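Local coordinates for protein shikimate dehydrogenase (NADP(+)) (Thermus thermophilus, PDB 2D5C) that catalyses the reversible NADPH-linked reduction of 3-dehydroshikimate to shikimate, the fourth step of the chorismate pathway that leads to the aromatic amino acids, at residues Thr99-Phe104 with Ala132-Glu137; Ala119-Ala124 with Leu140-Trp145; Gly228-Ala233 with Gly252-Ala257. One frame throughout, in Å; residues are numbered along the deposited sequence.

Interaction 1. Residues Thr99-Phe104 with Ala132-Glu137; sequences TDAPGF and AFALRE. With SKM ((3R,4S,5R)-3,4,5-trihydroxycyclohex-1-ene-1-carboxylic acid), chain E.
Two helices pack through a pair of alanines here, Ala101 on helix 100-110 and Ala134 on helix 126-137, the helix that follows the first strand of the NADP-binding Rossmann domain. Ala101 CA and Ala134 CA are 4.9 Å apart, and the axes of the short segments approach to 8.3 Å at an angle of 53°, consistent with the small alanine side chains where the helices meet. Ala134 CB lies 3.2 Å from Ala101 O and also meets Ala101 CB, so one methyl rests on both the backbone and the side chain of the other helix. Phe133, one residue before Ala134, brings CD1 to 4.2 Å from Ala101 CB. Phe104 has its CG anti to the backbone N (chi1 180°), which carries the ring across to helix 126-137; there Leu135 CD2 meets the ring edge near its plane, 3.6 Å from Phe104 CE2. No hydrogen bond joins the two segments, and the five touching residues are all buried. The first turn of helix 100-110 also belongs to the shikimate site: Asp100 takes no part in the helix packing, and its carboxylate meets shikimate instead, OD1 accepting a hydrogen bond of 2.8 Å from the substrate hydroxyl O12. Its other oxygen, OD2, forms a salt bridge with Lys64, the proton acceptor, which itself hydrogen-bonds to the substrate. An alanine in place of Asp100 would remove both carboxylate oxygens and is likely to leave O12 without this acceptor and Lys64 NZ without its carboxylate partner. Just before the helix, Thr99 N is hydrogen-bonded to Asn85 OD1, another shikimate-binding side chain.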
loop_
_atom_site.group_PDB
_atom_site.type_symbol
_atom_site.label_atom_id
_atom_site.label_comp_id
_atom_site.label_asym_id
_atom_site.label_seq_id
_atom_site.Cartn_x
_atom_site.Cartn_y
_atom_site.Cartn_z
ATOM N N THR A 99 11.345 3.075 -6.875
ATOM C CA THR A 99 12.377 3.150 -5.858
ATOM C C THR A 99 13.779 3.229 -6.465
ATOM O O THR A 99 14.742 3.347 -5.730
ATOM C CB THR A 99 12.290 1.964 -4.871
ATOM O OG1 THR A 99 12.567 0.736 -5.561
ATOM C CG2 THR A 99 10.890 1.902 -4.255
ATOM N N ASP A 100 13.886 3.179 -7.796
ATOM C CA ASP A 100 15.200 3.297 -8.449
ATOM C C ASP A 100 15.770 4.682 -8.187
ATOM O O ASP A 100 16.965 4.829 -7.917
ATOM C CB ASP A 100 15.116 3.104 -9.975
ATOM C CG ASP A 100 14.878 1.665 -10.386
ATOM O OD1 ASP A 100 15.556 0.750 -9.861
ATOM O OD2 ASP A 100 14.017 1.442 -11.264
ATOM N N ALA A 101 14.926 5.713 -8.264
ATOM C CA ALA A 101 15.413 7.078 -8.040
ATOM C C ALA A 101 15.948 7.322 -6.620
ATOM O O ALA A 101 17.103 7.699 -6.449
ATOM C CB ALA A 101 14.312 8.105 -8.387
ATOM N N PRO A 102 15.119 7.117 -5.580
ATOM C CA PRO A 102 15.632 7.346 -4.226
ATOM C C PRO A 102 16.756 6.366 -3.864
ATOM O O PRO A 102 17.676 6.714 -3.125
ATOM C CB PRO A 102 14.389 7.168 -3.353
ATOM C CG PRO A 102 13.543 6.212 -4.156
ATOM C CD PRO A 102 13.693 6.756 -5.547
ATOM N N GLY A 103 16.677 5.158 -4.406
ATOM C CA GLY A 103 17.699 4.154 -4.137
ATOM C C GLY A 103 19.048 4.611 -4.660
ATOM O O GLY A 103 20.092 4.412 -4.032
ATOM N N PHE A 104 19.036 5.244 -5.826
ATOM C CA PHE A 104 20.279 5.730 -6.418
ATOM C C PHE A 104 20.981 6.762 -5.511
ATOM O O PHE A 104 22.183 6.676 -5.269
ATOM C CB PHE A 104 19.981 6.335 -7.791
ATOM C CG PHE A 104 21.191 6.873 -8.479
ATOM C CD1 PHE A 104 22.079 6.016 -9.114
ATOM C CD2 PHE A 104 21.450 8.235 -8.475
ATOM C CE1 PHE A 104 23.217 6.517 -9.738
ATOM C CE2 PHE A 104 22.583 8.741 -9.093
ATOM C CZ PHE A 104 23.465 7.875 -9.726
ATOM N N ALA A 132 18.284 10.467 -13.677
ATOM C CA ALA A 132 18.238 11.891 -13.972
ATOM C C ALA A 132 17.284 12.593 -12.999
ATOM O O ALA A 132 17.577 13.685 -12.505
ATOM C CB ALA A 132 17.782 12.118 -15.434
ATOM N N PHE A 133 16.140 11.967 -12.726
ATOM C CA PHE A 133 15.160 12.528 -11.800
ATOM C C PHE A 133 15.752 12.674 -10.399
ATOM O O PHE A 133 15.590 13.704 -9.739
ATOM C CB PHE A 133 13.921 11.629 -11.742
ATOM C CG PHE A 133 12.830 12.145 -10.833
ATOM C CD1 PHE A 133 12.868 11.899 -9.463
ATOM C CD2 PHE A 133 11.774 12.886 -11.352
ATOM C CE1 PHE A 133 11.864 12.387 -8.628
ATOM C CE2 PHE A 133 10.768 13.375 -10.518
ATOM C CZ PHE A 133 10.823 13.119 -9.157
ATOM N N ALA A 134 16.453 11.642 -9.951
ATOM C CA ALA A 134 17.070 11.661 -8.636
ATOM C C ALA A 134 18.160 12.726 -8.529
ATOM O O ALA A 134 18.222 13.461 -7.531
ATOM C CB ALA A 134 17.647 10.287 -8.323
ATOM N N LEU A 135 19.026 12.820 -9.540
ATOM C CA LEU A 135 20.098 13.809 -9.503
ATOM C C LEU A 135 19.528 15.216 -9.570
ATOM O O LEU A 135 20.104 16.145 -9.010
ATOM C CB LEU A 135 21.072 13.601 -10.661
ATOM C CG LEU A 135 21.860 12.298 -10.602
ATOM C CD1 LEU A 135 22.687 12.160 -11.862
ATOM C CD2 LEU A 135 22.756 12.300 -9.370
ATOM N N ARG A 136 18.393 15.370 -10.253
ATOM C CA ARG A 136 17.759 16.691 -10.355
ATOM C C ARG A 136 17.208 17.060 -8.977
ATOM O O ARG A 136 17.330 18.208 -8.516
ATOM C CB ARG A 136 16.604 16.672 -11.374
ATOM C CG ARG A 136 15.974 18.073 -11.581
ATOM C CD ARG A 136 14.673 18.047 -12.397
ATOM N NE ARG A 136 13.556 17.434 -11.674
ATOM C CZ ARG A 136 12.275 17.622 -11.985
ATOM N NH1 ARG A 136 11.952 18.409 -13.004
ATOM N NH2 ARG A 136 11.313 17.027 -11.280
ATOM N N GLU A 137 16.604 16.079 -8.320
ATOM C CA GLU A 137 16.011 16.285 -7.005
ATOM C C GLU A 137 17.087 16.661 -5.997
ATOM O O GLU A 137 16.842 17.451 -5.071
ATOM C CB GLU A 137 15.282 15.018 -6.562
ATOM C CG GLU A 137 14.676 15.089 -5.168
ATOM C CD GLU A 137 13.791 13.892 -4.867
ATOM O OE1 GLU A 137 14.089 12.791 -5.379
ATOM O OE2 GLU A 137 12.807 14.049 -4.113
HETATM O O12 SKM E . 14.316 -1.651 -10.391
HETATM C C8 SKM E . 14.951 -2.920 -10.177
HETATM C C6 SKM E . 13.867 -4.018 -10.000
HETATM O O7 SKM E . 13.042 -3.683 -8.886
HETATM C C5 SKM E . 14.510 -5.409 -9.759
HETATM C C4 SKM E . 15.764 -5.645 -10.602
HETATM C C1 SKM E . 16.334 -7.017 -10.622
HETATM O O2 SKM E . 15.736 -7.997 -9.917
HETATM O O3 SKM E . 17.338 -7.268 -11.275
HETATM C C10 SKM E . 16.367 -4.688 -11.314
HETATM C C9 SKM E . 15.879 -3.257 -11.383
HETATM O O11 SKM E . 15.151 -3.082 -12.609
#

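Interaction 2. Residues Ala119-Ala124 with Leu140-Trp145; sequences ALVLGA and LEVWVW
Strand 119-122 and strand 142-145 pair in parallel as neighbours in the six-stranded parallel sheet of the Rossmann-type NADP-binding domain, joined by helix 126-137 in a beta-alpha-beta crossover. The register runs from Ala119 opposite Val142 to Leu122 opposite Trp145, with the strand axes 4.6 Å apart at closest approach. Five backbone hydrogen bonds form the ladder: Ala119 N to Glu141 O, Trp143 N to Ala119 O, Val121 N to Trp143 O, Trp145 N to Val121 O and Gly123 N to Trp145 O. The bond from Trp143 N to Ala119 O, 2.8 Å long, is almost straight at its hydrogen (176°).

Val121 CG2 and Val142 CG1 meet at 4.1 Å on the face packed by helix 126-137, where Leu135 touches both residues. The other face carries Leu120, Leu122 and the two tryptophans. A chi1 of 171° swings Leu120 CG to the side opposite its own N and lays CD1 across the neighbouring strand, 3.8 Å from Trp143 CB and also touching Trp145 CB. Further along, Leu122 CD2 meets Trp145 CE3 at 4.1 Å. Trp143 NE1 also makes a weak hydrogen bond to Glu141 OE1 within its own segment.

At the C-terminal end of strand 119-122 the chain enters the glycine-rich turn that binds NADP(+), of which Gly123 and Ala124 are part. At Gly123 phi is 106°, where a CB would collide with the carbonyl oxygen of Leu122. Ala124 N is hydrogen-bonded to Asn146 OD1, and Gly123 N reaches Trp145 O at 2.8 Å.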
loop_
_atom_site.group_PDB
_atom_site.type_symbol
_atom_site.label_atom_id
_atom_site.label_comp_id
_atom_site.label_asym_id
_atom_site.label_seq_id
_atom_site.Cartn_x
_atom_site.Cartn_y
_atom_site.Cartn_z
ATOM N N ALA A 119 26.583 16.211 -13.898
ATOM C CA ALA A 119 26.403 14.763 -13.849
ATOM C C ALA A 119 25.812 14.351 -15.192
ATOM O O ALA A 119 24.753 14.839 -15.575
ATOM C CB ALA A 119 25.441 14.405 -12.724
ATOM N N LEU A 120 26.497 13.459 -15.910
ATOM C CA LEU A 120 26.007 12.998 -17.213
ATOM C C LEU A 120 25.437 11.590 -17.110
ATOM O O LEU A 120 26.120 10.654 -16.694
ATOM C CB LEU A 120 27.133 13.015 -18.254
ATOM C CG LEU A 120 26.829 12.358 -19.614
ATOM C CD1 LEU A 120 25.639 13.029 -20.304
ATOM C CD2 LEU A 120 28.067 12.434 -20.487
ATOM N N VAL A 121 24.174 11.451 -17.484
ATOM C CA VAL A 121 23.496 10.168 -17.458
ATOM C C VAL A 121 23.465 9.641 -18.896
ATOM O O VAL A 121 22.963 10.310 -19.798
ATOM C CB VAL A 121 22.055 10.316 -16.933
ATOM C CG1 VAL A 121 21.379 8.929 -16.847
ATOM C CG2 VAL A 121 22.076 11.004 -15.551
ATOM N N LEU A 122 24.065 8.477 -19.108
ATOM C CA LEU A 122 24.068 7.874 -20.428
ATOM C C LEU A 122 22.879 6.928 -20.486
ATOM O O LEU A 122 22.789 5.996 -19.687
ATOM C CB LEU A 122 25.359 7.092 -20.659
ATOM C CG LEU A 122 26.664 7.869 -20.467
ATOM C CD1 LEU A 122 27.807 6.894 -20.782
ATOM C CD2 LEU A 122 26.732 9.109 -21.365
ATOM N N GLY A 123 21.968 7.177 -21.426
ATOM C CA GLY A 123 20.797 6.333 -21.555
ATOM C C GLY A 123 19.586 7.066 -21.017
ATOM O O GLY A 123 19.593 7.497 -19.867
ATOM N N ALA A 124 18.558 7.232 -21.845
ATOM C CA ALA A 124 17.365 7.937 -21.392
ATOM C C ALA A 124 16.124 7.051 -21.343
ATOM O O ALA A 124 15.010 7.511 -21.610
ATOM C CB ALA A 124 17.110 9.181 -22.256
ATOM N N LEU A 140 21.595 18.857 -8.487
ATOM C CA LEU A 140 22.785 18.952 -9.328
ATOM C C LEU A 140 22.446 19.364 -10.740
ATOM O O LEU A 140 21.289 19.280 -11.161
ATOM C CB LEU A 140 23.516 17.614 -9.416
ATOM C CG LEU A 140 23.995 16.915 -8.155
ATOM C CD1 LEU A 140 24.915 15.778 -8.552
ATOM C CD2 LEU A 140 24.725 17.898 -7.230
ATOM N N GLU A 141 23.467 19.835 -11.447
ATOM C CA GLU A 141 23.351 20.194 -12.851
ATOM C C GLU A 141 23.429 18.841 -13.566
ATOM O O GLU A 141 24.424 18.138 -13.431
ATOM C CB GLU A 141 24.537 21.051 -13.273
ATOM C CG GLU A 141 24.570 21.389 -14.757
ATOM C CD GLU A 141 25.728 22.306 -15.130
ATOM O OE1 GLU A 141 25.791 22.739 -16.301
ATOM O OE2 GLU A 141 26.581 22.587 -14.258
ATOM N N VAL A 142 22.395 18.490 -14.322
ATOM C CA VAL A 142 22.361 17.197 -15.003
ATOM C C VAL A 142 22.375 17.311 -16.529
ATOM O O VAL A 142 21.684 18.160 -17.102
ATOM C CB VAL A 142 21.092 16.398 -14.580
ATOM C CG1 VAL A 142 21.143 14.974 -15.120
ATOM C CG2 VAL A 142 20.977 16.375 -13.065
ATOM N N TRP A 143 23.179 16.461 -17.167
ATOM C CA TRP A 143 23.255 16.401 -18.623
ATOM C C TRP A 143 22.789 14.999 -18.979
ATOM O O TRP A 143 22.965 14.063 -18.191
ATOM C CB TRP A 143 24.678 16.569 -19.136
ATOM C CG TRP A 143 25.304 17.876 -18.833
ATOM C CD1 TRP A 143 24.680 19.022 -18.425
ATOM C CD2 TRP A 143 26.693 18.187 -18.930
ATOM N NE1 TRP A 143 25.604 20.030 -18.260
ATOM C CE2 TRP A 143 26.849 19.542 -18.564
ATOM C CE3 TRP A 143 27.824 17.448 -19.292
ATOM C CZ2 TRP A 143 28.095 20.175 -18.552
ATOM C CZ3 TRP A 143 29.067 18.078 -19.280
ATOM C CH2 TRP A 143 29.189 19.430 -18.910
ATOM N N VAL A 144 22.192 14.847 -20.160
ATOM C CA VAL A 144 21.719 13.540 -20.590
ATOM C C VAL A 144 22.071 13.273 -22.054
ATOM O O VAL A 144 22.128 14.182 -22.876
ATOM C CB VAL A 144 20.172 13.416 -20.435
ATOM C CG1 VAL A 144 19.770 13.607 -18.970
ATOM C CG2 VAL A 144 19.481 14.477 -21.297
ATOM N N TRP A 145 22.310 12.011 -22.356
ATOM C CA TRP A 145 22.629 11.593 -23.717
ATOM C C TRP A 145 21.934 10.256 -23.942
ATOM O O TRP A 145 21.703 9.499 -22.997
ATOM C CB TRP A 145 24.140 11.426 -23.883
ATOM C CG TRP A 145 24.528 10.835 -25.195
ATOM C CD1 TRP A 145 24.762 11.507 -26.367
ATOM C CD2 TRP A 145 24.684 9.442 -25.489
ATOM N NE1 TRP A 145 25.053 10.609 -27.370
ATOM C CE2 TRP A 145 25.010 9.338 -26.858
ATOM C CE3 TRP A 145 24.576 8.269 -24.726
ATOM C CZ2 TRP A 145 25.231 8.106 -27.483
ATOM C CZ3 TRP A 145 24.795 7.043 -25.347
ATOM C CH2 TRP A 145 25.120 6.973 -26.717
#

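Interaction 3. Residues Gly228-Ala233 with Gly252-Ala257; sequences GLPMLA and GMEEAA
Ala233 and Glu254 meet where helix 229-244 and helix 250-260 come nearest, Ala233 CA lying 4.9 Å from Glu254 CA, and methyl and methylene contacts make up much of the packing around them. The Ala233 methyl sits against the backbone N and the CB of Glu254: Ala233 CB is 3.6 Å from Glu254 N and 3.7 Å from Glu254 CB. It also meets Met253 CB, while the bent end of Met253 brings SD and CE near Ala233 O. One turn further along helix 250-260, Ala257 CB receives two leucine methyls, Leu229 CD2 and Leu232 CD2, each at 4.4 Å, contacts looser than those of Ala233.

The polar element is Glu254, which also uses its aliphatic part. With chi1 at -167° its chain leaves the backbone on the far side from N and stays extended beyond CG, which lays the CH2 groups along helix 229-244: CG is 4.0 Å from Leu229 CB and close to Leu229 O. The carboxylate then crosses the ring of Pro230, with both OE1 and OE2 3.8 Å from Pro230 CG. Its charge is met by Arg258, one helical turn on, which forms a salt bridge with OE2. No hydrogen bond passes between the two segments.

The short helix axes come within 8.5 Å and run at 121° to each other, an oblique crossing well short of antiparallel. Leu232 also touches Tyr207 of the shikimate site, and Gly228, at the start of the segment, belongs to the NADP(+) site. Helix 16-26 packs against Leu232, Met253 and Ala257 through Met19, while helix 100-110 meets Pro230 and Met231.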
loop_
_atom_site.group_PDB
_atom_site.type_symbol
_atom_site.label_atom_id
_atom_site.label_comp_id
_atom_site.label_asym_id
_atom_site.label_seq_id
_atom_site.Cartn_x
_atom_site.Cartn_y
_atom_site.Cartn_z
ATOM N N GLY A 228 26.957 -1.491 -9.602
ATOM C CA GLY A 228 25.510 -1.371 -9.569
ATOM C C GLY A 228 24.859 -2.060 -8.388
ATOM O O GLY A 228 23.649 -1.947 -8.203
ATOM N N LEU A 229 25.640 -2.761 -7.569
ATOM C CA LEU A 229 25.052 -3.461 -6.433
ATOM C C LEU A 229 24.468 -2.557 -5.343
ATOM O O LEU A 229 23.390 -2.844 -4.812
ATOM C CB LEU A 229 26.061 -4.434 -5.810
ATOM C CG LEU A 229 26.503 -5.647 -6.638
ATOM C CD1 LEU A 229 27.274 -6.607 -5.726
ATOM C CD2 LEU A 229 25.298 -6.352 -7.247
ATOM N N PRO A 230 25.171 -1.469 -4.975
ATOM C CA PRO A 230 24.597 -0.615 -3.935
ATOM C C PRO A 230 23.210 -0.086 -4.319
ATOM O O PRO A 230 22.306 -0.060 -3.481
ATOM C CB PRO A 230 25.637 0.488 -3.782
ATOM C CG PRO A 230 26.928 -0.263 -4.052
ATOM C CD PRO A 230 26.561 -1.072 -5.269
ATOM N N MET A 231 23.033 0.337 -5.573
ATOM C CA MET A 231 21.725 0.843 -6.008
ATOM C C MET A 231 20.709 -0.297 -6.010
ATOM O O MET A 231 19.553 -0.114 -5.624
ATOM C CB MET A 231 21.805 1.435 -7.420
ATOM C CG MET A 231 20.480 2.012 -7.920
ATOM S SD MET A 231 20.646 2.759 -9.563
ATOM C CE MET A 231 18.913 2.982 -10.037
ATOM N N LEU A 232 21.135 -1.479 -6.447
ATOM C CA LEU A 232 20.232 -2.623 -6.489
ATOM C C LEU A 232 19.695 -2.912 -5.086
ATOM O O LEU A 232 18.494 -3.144 -4.896
ATOM C CB LEU A 232 20.963 -3.858 -7.033
ATOM C CG LEU A 232 20.131 -5.140 -7.162
ATOM C CD1 LEU A 232 18.989 -4.916 -8.129
ATOM C CD2 LEU A 232 21.021 -6.282 -7.654
ATOM N N ALA A 233 20.591 -2.880 -4.108
ATOM C CA ALA A 233 20.235 -3.151 -2.712
ATOM C C ALA A 233 19.326 -2.091 -2.106
ATOM O O ALA A 233 18.378 -2.414 -1.381
ATOM C CB ALA A 233 21.491 -3.276 -1.869
ATOM N N GLY A 252 23.050 -5.421 4.151
ATOM C CA GLY A 252 22.850 -6.855 4.232
ATOM C C GLY A 252 22.319 -7.381 2.913
ATOM O O GLY A 252 22.710 -8.449 2.447
ATOM N N MET A 253 21.410 -6.629 2.302
ATOM C CA MET A 253 20.862 -7.040 1.028
ATOM C C MET A 253 21.930 -6.972 -0.064
ATOM O O MET A 253 21.932 -7.784 -0.987
ATOM C CB MET A 253 19.662 -6.156 0.665
ATOM C CG MET A 253 18.470 -6.404 1.584
ATOM S SD MET A 253 17.042 -5.338 1.235
ATOM C CE MET A 253 16.607 -5.948 -0.376
ATOM N N GLU A 254 22.839 -6.011 0.043
ATOM C CA GLU A 254 23.890 -5.873 -0.961
ATOM C C GLU A 254 24.783 -7.103 -0.886
ATOM O O GLU A 254 25.091 -7.729 -1.904
ATOM C CB GLU A 254 24.726 -4.622 -0.704
ATOM C CG GLU A 254 25.620 -4.247 -1.878
ATOM C CD GLU A 254 26.622 -3.176 -1.522
ATOM O OE1 GLU A 254 26.244 -2.210 -0.823
ATOM O OE2 GLU A 254 27.789 -3.299 -1.949
ATOM N N GLU A 255 25.174 -7.448 0.336
ATOM C CA GLU A 255 26.025 -8.606 0.578
ATOM C C GLU A 255 25.388 -9.879 0.037
ATOM O O GLU A 255 26.069 -10.737 -0.525
ATOM C CB GLU A 255 26.289 -8.750 2.077
ATOM C CG GLU A 255 27.169 -9.931 2.451
ATOM C CD GLU A 255 28.429 -10.003 1.610
ATOM O OE1 GLU A 255 29.058 -8.944 1.389
ATOM O OE2 GLU A 255 28.797 -11.119 1.179
ATOM N N ALA A 256 24.072 -9.990 0.191
ATOM C CA ALA A 256 23.335 -11.154 -0.279
ATOM C C ALA A 256 23.338 -11.262 -1.804
ATOM O O ALA A 256 23.385 -12.361 -2.355
ATOM C CB ALA A 256 21.895 -11.099 0.238
ATOM N N ALA A 257 23.275 -10.123 -2.487
ATOM C CA ALA A 257 23.268 -10.133 -3.948
ATOM C C ALA A 257 24.657 -10.474 -4.461
ATOM O O ALA A 257 24.814 -11.159 -5.477
ATOM C CB ALA A 257 22.840 -8.771 -4.487
#

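Overall arrangement
All three contacts are largely buried, but their chemistry differs. Interaction 2 is a backbone ladder within the Rossmann sheet, whereas interactions 1 and 3 are helix packings without a hydrogen bond between their segments; interaction 3 alone sets a partly exposed carboxylate, that of Glu254, among its apolar groups. Helix 126-137, half of interaction 1, is the crossover that joins the two strands of interaction 2, and it packs on their sheet with Leu135 CD1 3.7 Å from Ala119 CB. Interactions 1 and 3 meet where Asp100 O lies 3.4 Å from Met231 CE. Interactions 2 and 3 do not touch, their nearest atoms being about 9 Å apart, yet each holds NADP(+)-binding residues.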